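Di-haem cytochrome c peroxidase family protein (Burkholderia thailandensis E264, PDB 6NX0) binds two covalently attached c-type hemes and probably works as a cytochrome c peroxidase, passing electrons between them while reducing hydrogen peroxide. Local coordinates at residues L163-Y168 / E264-S269; S317-F322 / G371-A376; G129-P134 / A460-L465. All coordinates share one frame; numbering follows the deposited sequence. Where two conformers were deposited one is given.

Overall arrangement
From the N terminus, the chain first enters contact 3 at 129-134, just after the CxxCH attachment site of the first heme, and this contact closes only at 460-465, beyond helix 444-455. Everything between is enclosed by that long loop. Within it contact 1 opens at 163-168 and closes at 264-269, after helix 245-260; contact 2 follows in series, from 317-322 to 371-376, so neither crosses the other. Contact 1 belongs to the first heme domain and contact 2 to the second, while contact 3 joins the first domain to the chain's C-terminal part. All three touch: Arg373 of contact 2 packs on Tyr165 and Phe268, Phe132 of contact 3 on Leu164, and Asn374 on Ala131.

Contact 1 (L163-Y168 / E264-S269); sequences LLYVRY and EMAPFS. With HEC (heme c), chain B.
With CG beside its backbone N (chi1 -51°), Tyr165 swings its ring across to Phe268, whose own chi1 of -65° offers a ring face to the incoming edge. The pair is T-shaped: CE1 of Tyr165 stands over the centre of the Phe268 ring, 3.6 Å from Phe268 CE1, with the planes at 61° to each other. The hydroxyl accepts the backbone N-H of Phe268 in the tyrosine ring plane (Phe268 N to Tyr165 OH, 2.8 Å); Asp459 is a second partner of this oxygen. At the other end of the same residue, Tyr165 N gives an almost straight hydrogen bond to Met265 O, 2.9 Å long, so Tyr165 is held at both backbone and tip. That carbonyl also receives a water, which in turn accepts from Arg167 N.

Arg167 runs out extended and lays one guanidinium face on the methyl of Ala266 (NE to CB, 3.6 Å). Its NH2 donates to Tyr168 OH at 3.0 Å, while NH1 forms a salt bridge with Asp263, which fixes the rotation of the planar group. Tyr168 OH meets the rim of Phe268, near the plane of that ring. Leu164 CD2 packs 4.1 Å from Met265 SD.

The type II turn Leu163-Val166 sends Leu163 the other way, its CD2 lying 3.5 Å from C3A of the heme, close to the axial ligand His126. While Tyr165 ties this turn to the 264-269 loop, Leu163 and Val166 belong to the heme pocket of a c-type cytochrome domain.

Contact 2 (S317-F322 / G371-A376); sequences SLFTDF and GLRNVA. With HEC (heme c), chain C.
Hydrogen bonding joins the two segments through one group: the guanidinium of Arg373 approaches Ser317 O side-on, with NE at 2.9 Å and NH2 at 3.0 Å from that carbonyl oxygen. Both nitrogens share the single acceptor, which lies close to the guanidinium plane; NE comes nearly head-on to the carbonyl, and NH2 lies in the carbonyl plane. The side chain reaches it because it is extended from CG to NE before turning at chi4 (-84°). NH2 also forms a salt bridge with Asp273, and Tyr165 makes a cation-pi contact with this arginine.

Backbone contacts are closest at Gly371, whose CA directs a nearly linear CH...O contact at Phe319 O, 3.5 Å away. That carbonyl also accepts from ND1 of His305, an axial ligand of the second heme. Thr320 leans its CG2 against Gly371 N, while its OG1 accepts Phe322 N in an ST turn and is also hydrogen-bonded to Thr369 O.

Apolar packing is carried by Phe319, which sets CB 4.0 Å from Leu372 CB; the Phe319 and Arg373 side chains cross at about a right angle, CD2 of Phe319 meeting CG of Arg373. Leu372 then turns CD2 onto the second heme, 3.6 Å from C3A.

The charged Arg373 thus satisfies the carbonyl of buried Ser317 away from the heme, tying the loops; Phe319 O is second-shell, orienting axial His305 and probably strengthening it as a donor.

Contact 3 (G129-P134 / A460-L465); sequences GRAFAP and ARYVGL
The bend at Gly129-Phe132, where Ala131 and Phe132 both have positive phi, faces a 3-10 segment across Arg130 and Tyr462, whose CA atoms are 6.4 Å apart. Tyr462 is the broad surface of the contact. Its ring takes the bend's backbone on one face: Ala131 N stands 3.2 Å above the plane, offset toward the rim, and the methyl of Ala131 makes a CH-pi contact with its CB 4.1 Å from the centroid. The opposite face is covered by CB of its neighbour Arg461. At the ring's edge, Gly129 O lies 3.2 Å from Tyr462 CD1, and the hydroxyl is hydrogen-bonded to Pro128 O.

Leu465 reaches the same carbonyl from another direction, CD1 being 3.1 Å from Gly129 O, a tight approach. That methyl also sits over the centre of one guanidinium face of Arg130, at the end of a side chain that leaves with CG opposite its backbone N (chi1 -165°) and bends at chi3. The polar rim of this guanidinium is occupied by Thr135, Ile377 O and Ala475 O.

No hydrogen bond spans the two segments. Their union therefore rests on ring face, methyl and carbonyl contacts, while the polar ends of Arg130 and Tyr462 are satisfied by other parts of the chain. The bend itself has a link to the first heme, since Phe132 O accepts from ND1 of the axial His126, so the C-terminal segment packs against the loop that holds this histidine.

Contact 1 (L163-Y168 / E264-S269)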
loop_
_atom_site.group_PDB
_atom_site.type_symbol
_atom_site.label_atom_id
_atom_site.label_comp_id
_atom_site.label_asym_id
_atom_site.label_seq_id
_atom_site.Cartn_x
_atom_site.Cartn_y
_atom_site.Cartn_z
ATOM N N LEU A 163 7.213 -0.484 -1.583
ATOM C CA LEU A 163 7.633 -0.597 -0.188
ATOM C C LEU A 163 8.474 0.565 0.306
ATOM O O LEU A 163 8.784 0.606 1.497
ATOM C CB LEU A 163 8.402 -1.896 0.044
ATOM C CG LEU A 163 7.683 -3.174 -0.379
ATOM C CD1 LEU A 163 8.502 -4.413 0.001
ATOM C CD2 LEU A 163 6.313 -3.255 0.234
ATOM N N LEU A 164 8.838 1.525 -0.538
ATOM C CA LEU A 164 9.446 2.717 0.033
ATOM C C LEU A 164 8.433 3.380 0.955
ATOM O O LEU A 164 7.222 3.373 0.689
ATOM C CB LEU A 164 9.915 3.682 -1.059
ATOM C CG LEU A 164 11.050 3.172 -1.961
ATOM C CD1 LEU A 164 11.382 4.255 -2.958
ATOM C CD2 LEU A 164 12.288 2.758 -1.185
ATOM N N TYR A 165 8.931 3.936 2.063
ATOM C CA TYR A 165 8.141 4.644 3.082
ATOM C C TYR A 165 7.264 3.697 3.913
ATOM O O TYR A 165 6.468 4.163 4.745
ATOM C CB TYR A 165 7.302 5.781 2.466
ATOM C CG TYR A 165 8.175 6.652 1.609
ATOM C CD1 TYR A 165 9.065 7.553 2.176
ATOM C CD2 TYR A 165 8.175 6.510 0.238
ATOM C CE1 TYR A 165 9.915 8.312 1.387
ATOM C CE2 TYR A 165 9.024 7.275 -0.567
ATOM C CZ TYR A 165 9.893 8.162 0.025
ATOM O OH TYR A 165 10.766 8.934 -0.726
ATOM N N VAL A 166 7.370 2.382 3.706
ATOM C CA VAL A 166 6.531 1.455 4.455
ATOM C C VAL A 166 6.845 1.484 5.944
ATOM O O VAL A 166 6.001 1.094 6.753
ATOM C CB VAL A 166 6.681 0.023 3.870
ATOM C CG1 VAL A 166 8.012 -0.625 4.277
ATOM C CG2 VAL A 166 5.483 -0.879 4.271
ATOM N N ARG A 167 8.037 1.940 6.339
ATOM C CA ARG A 167 8.385 2.011 7.752
ATOM C C ARG A 167 7.494 2.969 8.530
ATOM O O ARG A 167 7.465 2.906 9.770
ATOM C CB ARG A 167 9.858 2.403 7.909
ATOM C CG ARG A 167 10.188 3.849 7.566
ATOM C CD ARG A 167 11.693 4.094 7.753
ATOM N NE ARG A 167 12.045 5.497 7.622
ATOM C CZ ARG A 167 13.269 5.981 7.806
ATOM N NH1 ARG A 167 14.247 5.156 8.120
ATOM N NH2 ARG A 167 13.519 7.292 7.677
ATOM N N TYR A 168 6.745 3.828 7.856
ATOM C CA TYR A 168 5.852 4.758 8.527
ATOM C C TYR A 168 4.435 4.217 8.703
ATOM O O TYR A 168 3.611 4.909 9.294
ATOM C CB TYR A 168 5.797 6.085 7.763
ATOM C CG TYR A 168 7.125 6.796 7.730
ATOM C CD1 TYR A 168 7.575 7.519 8.818
ATOM C CD2 TYR A 168 7.949 6.717 6.613
ATOM C CE1 TYR A 168 8.813 8.134 8.799
ATOM C CE2 TYR A 168 9.179 7.341 6.592
ATOM C CZ TYR A 168 9.595 8.046 7.683
ATOM O OH TYR A 168 10.820 8.665 7.712
ATOM N N GLU A 264 17.636 3.996 3.613
ATOM C CA GLU A 264 17.595 3.962 2.163
ATOM C C GLU A 264 16.224 3.567 1.645
ATOM O O GLU A 264 15.939 3.772 0.464
ATOM C CB GLU A 264 18.670 3.019 1.609
ATOM C CG GLU A 264 18.449 1.541 1.817
ATOM C CD GLU A 264 19.374 0.707 0.921
ATOM O OE1 GLU A 264 19.931 1.260 -0.055
ATOM O OE2 GLU A 264 19.552 -0.492 1.188
ATOM N N MET A 265 15.364 3.047 2.510
ATOM C CA MET A 265 14.006 2.695 2.115
ATOM C C MET A 265 13.013 3.831 2.360
ATOM O O MET A 265 11.797 3.606 2.266
ATOM C CB MET A 265 13.587 1.408 2.846
ATOM C CG MET A 265 14.461 0.198 2.478
ATOM S SD MET A 265 14.518 -0.123 0.694
ATOM C CE MET A 265 13.006 -1.031 0.504
ATOM N N ALA A 266 13.515 5.044 2.627
ATOM C CA ALA A 266 12.696 6.258 2.736
ATOM C C ALA A 266 13.536 7.441 2.249
ATOM O O ALA A 266 13.983 8.285 3.039
ATOM C CB ALA A 266 12.216 6.456 4.177
ATOM N N PRO A 267 13.752 7.542 0.928
ATOM C CA PRO A 267 14.755 8.499 0.416
ATOM C C PRO A 267 14.337 9.961 0.457
ATOM O O PRO A 267 15.209 10.829 0.637
ATOM C CB PRO A 267 14.980 8.038 -1.033
ATOM C CG PRO A 267 14.379 6.650 -1.138
ATOM C CD PRO A 267 13.291 6.604 -0.117
ATOM N N PHE A 268 13.059 10.282 0.235
ATOM C CA PHE A 268 12.595 11.671 0.170
ATOM C C PHE A 268 13.443 12.489 -0.809
ATOM O O PHE A 268 14.014 13.527 -0.465
ATOM C CB PHE A 268 12.598 12.309 1.566
ATOM C CG PHE A 268 11.625 11.675 2.531
ATOM C CD1 PHE A 268 10.257 11.892 2.414
ATOM C CD2 PHE A 268 12.085 10.886 3.572
ATOM C CE1 PHE A 268 9.368 11.316 3.302
ATOM C CE2 PHE A 268 11.195 10.307 4.462
ATOM C CZ PHE A 268 9.834 10.539 4.321
ATOM N N SER A 269 13.510 11.998 -2.052
ATOM C CA SER A 269 14.381 12.579 -3.073
ATOM C C SER A 269 13.596 13.082 -4.280
ATOM O O SER A 269 14.177 13.258 -5.352
ATOM C CB SER A 269 15.428 11.563 -3.521
ATOM O OG SER A 269 14.830 10.502 -4.244
HETATM FE FE HEC B . 4.908 -8.192 -0.981
HETATM C CHA HEC B . 2.335 -6.203 0.214
HETATM C CHB HEC B . 6.827 -7.275 1.665
HETATM C CHC HEC B . 7.035 -10.826 -1.583
HETATM C CHD HEC B . 2.916 -9.264 -3.579
HETATM N NA HEC B . 4.659 -6.907 0.571
HETATM C C1A HEC B . 3.517 -6.208 0.908
HETATM C C2A HEC B . 3.789 -5.427 2.082
HETATM C C3A HEC B . 5.070 -5.644 2.415
HETATM C C4A HEC B . 5.610 -6.647 1.535
HETATM C CMA HEC B . 5.797 -5.115 3.646
HETATM C CAA HEC B . 2.770 -4.522 2.799
HETATM C CBA HEC B . 2.916 -3.087 2.325
HETATM C CGA HEC B . 1.850 -2.168 2.862
HETATM O O1A HEC B . 2.023 -0.933 2.642
HETATM O O2A HEC B . 0.795 -2.666 3.363
HETATM N NB HEC B . 6.588 -8.942 -0.126
HETATM C C1B HEC B . 7.209 -8.409 0.995
HETATM C C2B HEC B . 8.358 -9.222 1.293
HETATM C C3B HEC B . 8.367 -10.270 0.463
HETATM C C4B HEC B . 7.277 -10.085 -0.465
HETATM C CMB HEC B . 9.332 -8.934 2.440
HETATM C CAB HEC B . 9.398 -11.412 0.355
HETATM C CBB HEC B . 9.318 -12.301 1.621
HETATM N NC HEC B . 4.972 -9.720 -2.327
HETATM C C1C HEC B . 5.978 -10.671 -2.426
HETATM C C2C HEC B . 5.797 -11.343 -3.693
HETATM C C3C HEC B . 4.682 -10.906 -4.284
HETATM C C4C HEC B . 4.123 -9.893 -3.412
HETATM C CMC HEC B . 6.820 -12.320 -4.296
HETATM C CAC HEC B . 4.285 -11.080 -5.761
HETATM C CBC HEC B . 3.890 -12.528 -6.076
HETATM N ND HEC B . 3.020 -7.764 -1.589
HETATM C C1D HEC B . 2.401 -8.319 -2.728
HETATM C C2D HEC B . 1.042 -7.844 -2.774
HETATM C C3D HEC B . 0.846 -6.971 -1.588
HETATM C C4D HEC B . 2.106 -6.954 -0.897
HETATM C CMD HEC B . -0.012 -8.275 -3.775
HETATM C CAD HEC B . -0.452 -6.259 -1.163
HETATM C CBD HEC B . -1.376 -7.330 -0.629
HETATM C CGD HEC B . -2.533 -6.775 0.183
HETATM O O1D HEC B . -2.632 -5.535 0.314
HETATM O O2D HEC B . -3.370 -7.623 0.605
HETATM O O HOH W 1 10.466 2.289 4.669
HETATM O O HOH W 2 3.741 -9.598 0.225
#

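Contact 2 (S317-F322 / G371-A376)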
loop_
_atom_site.group_PDB
_atom_site.type_symbol
_atom_site.label_atom_id
_atom_site.label_comp_id
_atom_site.label_asym_id
_atom_site.label_seq_id
_atom_site.Cartn_x
_atom_site.Cartn_y
_atom_site.Cartn_z
ATOM N N SER A 317 4.762 14.701 4.833
ATOM C CA SER A 317 4.011 14.564 3.584
ATOM C C SER A 317 4.164 13.128 3.111
ATOM O O SER A 317 4.959 12.826 2.220
ATOM C CB SER A 317 4.466 15.540 2.534
ATOM O OG SER A 317 4.175 16.875 2.929
ATOM N N LEU A 318 3.365 12.244 3.704
ATOM C CA LEU A 318 3.346 10.852 3.281
ATOM C C LEU A 318 2.163 10.548 2.376
ATOM O O LEU A 318 2.092 9.444 1.819
ATOM C CB LEU A 318 3.346 9.922 4.504
ATOM C CG LEU A 318 4.586 10.062 5.406
ATOM C CD1 LEU A 318 4.475 9.225 6.658
ATOM C CD2 LEU A 318 5.858 9.719 4.640
ATOM N N PHE A 319 1.252 11.508 2.183
ATOM C CA PHE A 319 0.138 11.388 1.247
ATOM C C PHE A 319 -0.816 10.267 1.640
ATOM O O PHE A 319 -1.470 9.642 0.801
ATOM C CB PHE A 319 0.669 11.260 -0.185
ATOM C CG PHE A 319 1.353 12.515 -0.624
ATOM C CD1 PHE A 319 0.619 13.570 -1.139
ATOM C CD2 PHE A 319 2.705 12.679 -0.425
ATOM C CE1 PHE A 319 1.257 14.762 -1.496
ATOM C CE2 PHE A 319 3.334 13.879 -0.783
ATOM C CZ PHE A 319 2.605 14.896 -1.309
ATOM N N THR A 320 -0.913 10.057 2.943
ATOM C CA THR A 320 -1.886 9.189 3.561
ATOM C C THR A 320 -1.824 9.435 5.056
ATOM O O THR A 320 -0.763 9.756 5.601
ATOM C CB THR A 320 -1.651 7.698 3.278
ATOM O OG1 THR A 320 -2.639 6.981 4.032
ATOM C CG2 THR A 320 -0.246 7.260 3.668
ATOM N N ASP A 321 -2.975 9.284 5.696
ATOM C CA ASP A 321 -3.052 9.248 7.147
ATOM C C ASP A 321 -3.068 7.826 7.687
ATOM O O ASP A 321 -3.193 7.635 8.902
ATOM C CB ASP A 321 -4.283 10.038 7.630
ATOM C CG ASP A 321 -5.610 9.457 7.162
ATOM O OD1 ASP A 321 -5.636 8.446 6.411
ATOM O OD2 ASP A 321 -6.660 10.049 7.546
ATOM N N PHE A 322 -2.887 6.828 6.812
ATOM C CA PHE A 322 -2.954 5.402 7.143
ATOM C C PHE A 322 -4.306 4.991 7.691
ATOM O O PHE A 322 -4.418 3.925 8.313
ATOM C CB PHE A 322 -1.830 5.008 8.099
ATOM C CG PHE A 322 -0.467 5.386 7.571
ATOM C CD1 PHE A 322 0.120 4.652 6.545
ATOM C CD2 PHE A 322 0.187 6.510 8.039
ATOM C CE1 PHE A 322 1.376 5.016 6.027
ATOM C CE2 PHE A 322 1.437 6.871 7.513
ATOM C CZ PHE A 322 2.014 6.108 6.506
ATOM N N GLY A 371 -0.270 5.672 0.365
ATOM C CA GLY A 371 0.543 6.829 0.060
ATOM C C GLY A 371 0.779 6.891 -1.432
ATOM O O GLY A 371 0.757 5.874 -2.112
ATOM N N LEU A 372 0.983 8.107 -1.941
ATOM C CA LEU A 372 1.070 8.379 -3.371
ATOM C C LEU A 372 2.492 8.648 -3.854
ATOM O O LEU A 372 2.677 8.961 -5.040
ATOM C CB LEU A 372 0.155 9.566 -3.731
ATOM C CG LEU A 372 -1.325 9.335 -3.392
ATOM C CD1 LEU A 372 -2.176 10.518 -3.837
ATOM C CD2 LEU A 372 -1.826 8.058 -4.035
ATOM N N ARG A 373 3.500 8.558 -2.990
ATOM C CA ARG A 373 4.864 8.724 -3.479
ATOM C C ARG A 373 5.180 7.616 -4.474
ATOM O O ARG A 373 4.849 6.451 -4.258
ATOM C CB ARG A 373 5.865 8.723 -2.330
ATOM C CG ARG A 373 5.731 10.001 -1.486
ATOM C CD ARG A 373 6.505 9.960 -0.210
ATOM N NE ARG A 373 6.608 11.279 0.433
ATOM C CZ ARG A 373 7.520 12.190 0.123
ATOM N NH1 ARG A 373 8.385 11.960 -0.861
ATOM N NH2 ARG A 373 7.543 13.350 0.764
ATOM N N ASN A 374 5.812 8.010 -5.578
ATOM C CA ASN A 374 6.173 7.151 -6.709
ATOM C C ASN A 374 4.977 6.549 -7.422
ATOM O O ASN A 374 5.142 5.609 -8.212
ATOM C CB ASN A 374 7.163 6.072 -6.286
ATOM C CG ASN A 374 8.444 6.680 -5.824
ATOM O OD1 ASN A 374 9.175 7.271 -6.642
ATOM N ND2 ASN A 374 8.726 6.583 -4.534
ATOM N N VAL A 375 3.782 7.117 -7.239
ATOM C CA VAL A 375 2.597 6.555 -7.898
ATOM C C VAL A 375 2.740 6.575 -9.411
ATOM O O VAL A 375 2.257 5.669 -10.101
ATOM C CB VAL A 375 1.324 7.289 -7.416
ATOM C CG1 VAL A 375 1.289 8.731 -7.900
ATOM C CG2 VAL A 375 0.052 6.504 -7.823
ATOM N N ALA A 376 3.444 7.574 -9.961
ATOM C CA ALA A 376 3.439 7.760 -11.408
ATOM C C ALA A 376 4.300 6.752 -12.171
ATOM O O ALA A 376 4.300 6.784 -13.407
ATOM C CB ALA A 376 3.904 9.182 -11.729
HETATM FE FE HEC C . -7.260 8.432 -3.317
HETATM C CHA HEC C . -6.153 5.257 -3.986
HETATM C CHB HEC C . -5.385 9.647 -5.924
HETATM C CHC HEC C . -8.849 11.463 -3.086
HETATM C CHD HEC C . -8.853 7.363 -0.494
HETATM N NA HEC C . -5.968 7.617 -4.652
HETATM C C1A HEC C . -5.622 6.280 -4.714
HETATM C C2A HEC C . -4.773 6.116 -5.865
HETATM C C3A HEC C . -4.482 7.336 -6.332
HETATM C C4A HEC C . -5.235 8.311 -5.582
HETATM C CMA HEC C . -3.690 7.682 -7.590
HETATM C CAA HEC C . -4.111 4.787 -6.295
HETATM C CBA HEC C . -2.771 4.592 -5.608
HETATM C CGA HEC C . -2.099 3.265 -5.867
HETATM O O1A HEC C . -1.070 3.027 -5.164
HETATM O O2A HEC C . -2.695 2.353 -6.506
HETATM N NB HEC C . -7.135 10.205 -4.272
HETATM C C1B HEC C . -6.240 10.512 -5.299
HETATM C C2B HEC C . -6.460 11.891 -5.696
HETATM C C3B HEC C . -7.460 12.390 -4.972
HETATM C C4B HEC C . -7.866 11.352 -4.034
HETATM C CMB HEC C . -5.603 12.629 -6.756
HETATM C CAB HEC C . -8.161 13.767 -5.093
HETATM C CBB HEC C . -8.774 13.940 -6.501
HETATM N NC HEC C . -8.532 9.281 -1.999
HETATM C C1C HEC C . -9.122 10.524 -2.130
HETATM C C2C HEC C . -10.034 10.687 -1.032
HETATM C C3C HEC C . -9.966 9.596 -0.257
HETATM C C4C HEC C . -9.045 8.668 -0.870
HETATM C CMC HEC C . -10.824 11.997 -0.823
HETATM C CAC HEC C . -10.561 9.418 1.149
HETATM C CBC HEC C . -12.099 9.488 1.034
HETATM N ND HEC C . -7.411 6.648 -2.390
HETATM C C1D HEC C . -8.151 6.435 -1.222
HETATM C C2D HEC C . -8.229 5.022 -0.998
HETATM C C3D HEC C . -7.493 4.367 -2.101
HETATM C C4D HEC C . -6.963 5.435 -2.905
HETATM C CMD HEC C . -8.936 4.295 0.141
HETATM C CAD HEC C . -7.325 2.858 -2.328
HETATM C CBD HEC C . -8.544 2.361 -3.081
HETATM C CGD HEC C . -8.300 0.996 -3.671
HETATM O O1D HEC C . -7.131 0.538 -3.674
HETATM O O2D HEC C . -9.257 0.451 -4.296
#

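Contact 3 (G129-P134 / A460-L465)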
loop_
_atom_site.group_PDB
_atom_site.type_symbol
_atom_site.label_atom_id
_atom_site.label_comp_id
_atom_site.label_asym_id
_atom_site.label_seq_id
_atom_site.Cartn_x
_atom_site.Cartn_y
_atom_site.Cartn_z
ATOM N N GLY A 129 14.252 -1.313 -8.951
ATOM C CA GLY A 129 14.327 -0.336 -10.023
ATOM C C GLY A 129 13.044 0.431 -10.263
ATOM O O GLY A 129 13.019 1.330 -11.113
ATOM N N ARG A 130 11.976 0.089 -9.542
ATOM C CA ARG A 130 10.665 0.732 -9.658
ATOM C C ARG A 130 10.112 1.002 -8.259
ATOM O O ARG A 130 8.968 0.667 -7.943
ATOM C CB ARG A 130 9.689 -0.125 -10.487
ATOM C CG ARG A 130 8.404 0.600 -10.974
ATOM C CD ARG A 130 7.425 -0.336 -11.674
ATOM N NE ARG A 130 8.034 -0.917 -12.858
ATOM C CZ ARG A 130 8.006 -0.386 -14.066
ATOM N NH1 ARG A 130 8.627 -0.997 -15.068
ATOM N NH2 ARG A 130 7.366 0.746 -14.300
ATOM N N ALA A 131 10.934 1.611 -7.396
ATOM C CA ALA A 131 10.516 2.028 -6.050
ATOM C C ALA A 131 9.962 0.863 -5.235
ATOM O O ALA A 131 9.095 1.042 -4.371
ATOM C CB ALA A 131 9.494 3.162 -6.113
ATOM N N PHE A 132 10.482 -0.337 -5.495
ATOM C CA PHE A 132 10.049 -1.543 -4.784
ATOM C C PHE A 132 8.554 -1.778 -4.973
ATOM O O PHE A 132 7.882 -2.351 -4.121
ATOM C CB PHE A 132 10.458 -1.481 -3.306
ATOM C CG PHE A 132 11.941 -1.519 -3.118
ATOM C CD1 PHE A 132 12.705 -0.359 -3.167
ATOM C CD2 PHE A 132 12.588 -2.732 -2.959
ATOM C CE1 PHE A 132 14.098 -0.402 -3.030
ATOM C CE2 PHE A 132 13.960 -2.788 -2.804
ATOM C CZ PHE A 132 14.726 -1.614 -2.856
ATOM N N ALA A 133 8.044 -1.398 -6.137
ATOM C CA ALA A 133 6.728 -1.738 -6.632
ATOM C C ALA A 133 6.868 -2.757 -7.754
ATOM O O ALA A 133 7.963 -2.943 -8.292
ATOM C CB ALA A 133 6.024 -0.480 -7.159
ATOM N N PRO A 134 5.799 -3.438 -8.147
ATOM C CA PRO A 134 5.986 -4.541 -9.094
ATOM C C PRO A 134 6.258 -4.074 -10.513
ATOM O O PRO A 134 5.628 -3.146 -11.033
ATOM C CB PRO A 134 4.668 -5.326 -9.003
ATOM C CG PRO A 134 3.693 -4.377 -8.460
ATOM C CD PRO A 134 4.448 -3.473 -7.540
ATOM N N ALA A 460 14.023 10.493 -7.170
ATOM C CA ALA A 460 14.900 10.888 -8.268
ATOM C C ALA A 460 15.364 9.704 -9.112
ATOM O O ALA A 460 15.496 9.834 -10.343
ATOM C CB ALA A 460 16.109 11.631 -7.708
ATOM N N ARG A 461 15.659 8.569 -8.469
ATOM C CA ARG A 461 16.145 7.369 -9.155
ATOM C C ARG A 461 15.194 6.893 -10.244
ATOM O O ARG A 461 15.621 6.201 -11.178
ATOM C CB ARG A 461 16.358 6.234 -8.128
ATOM C CG ARG A 461 16.803 4.900 -8.708
ATOM C CD ARG A 461 17.103 3.929 -7.576
ATOM N NE ARG A 461 17.448 2.585 -8.035
ATOM C CZ ARG A 461 17.623 1.542 -7.226
ATOM N NH1 ARG A 461 17.463 1.677 -5.917
ATOM N NH2 ARG A 461 17.948 0.356 -7.731
ATOM N N TYR A 462 13.909 7.219 -10.133
ATOM C CA TYR A 462 12.887 6.550 -10.930
ATOM C C TYR A 462 12.164 7.449 -11.918
ATOM O O TYR A 462 11.219 6.977 -12.562
ATOM C CB TYR A 462 11.843 5.909 -10.004
ATOM C CG TYR A 462 12.463 5.076 -8.915
ATOM C CD1 TYR A 462 13.158 3.916 -9.223
ATOM C CD2 TYR A 462 12.342 5.438 -7.585
ATOM C CE1 TYR A 462 13.717 3.135 -8.231
ATOM C CE2 TYR A 462 12.902 4.659 -6.580
ATOM C CZ TYR A 462 13.588 3.517 -6.919
ATOM O OH TYR A 462 14.138 2.736 -5.911
ATOM N N VAL A 463 12.568 8.721 -12.079
ATOM C CA VAL A 463 11.770 9.644 -12.896
ATOM C C VAL A 463 11.670 9.183 -14.337
ATOM O O VAL A 463 10.660 9.444 -15.000
ATOM C CB VAL A 463 12.313 11.082 -12.824
ATOM C CG1 VAL A 463 12.130 11.650 -11.423
ATOM C CG2 VAL A 463 13.757 11.135 -13.257
ATOM N N GLY A 464 12.678 8.454 -14.826
ATOM C CA GLY A 464 12.665 7.963 -16.200
ATOM C C GLY A 464 11.624 6.902 -16.486
ATOM O O GLY A 464 11.367 6.605 -17.657
ATOM N N LEU A 465 11.009 6.328 -15.456
ATOM C CA LEU A 465 9.968 5.346 -15.675
ATOM C C LEU A 465 8.581 5.956 -15.799
ATOM O O LEU A 465 7.638 5.255 -16.176
ATOM C CB LEU A 465 9.944 4.320 -14.532
ATOM C CG LEU A 465 11.183 3.439 -14.371
ATOM C CD1 LEU A 465 10.981 2.476 -13.197
ATOM C CD2 LEU A 465 11.456 2.694 -15.659
#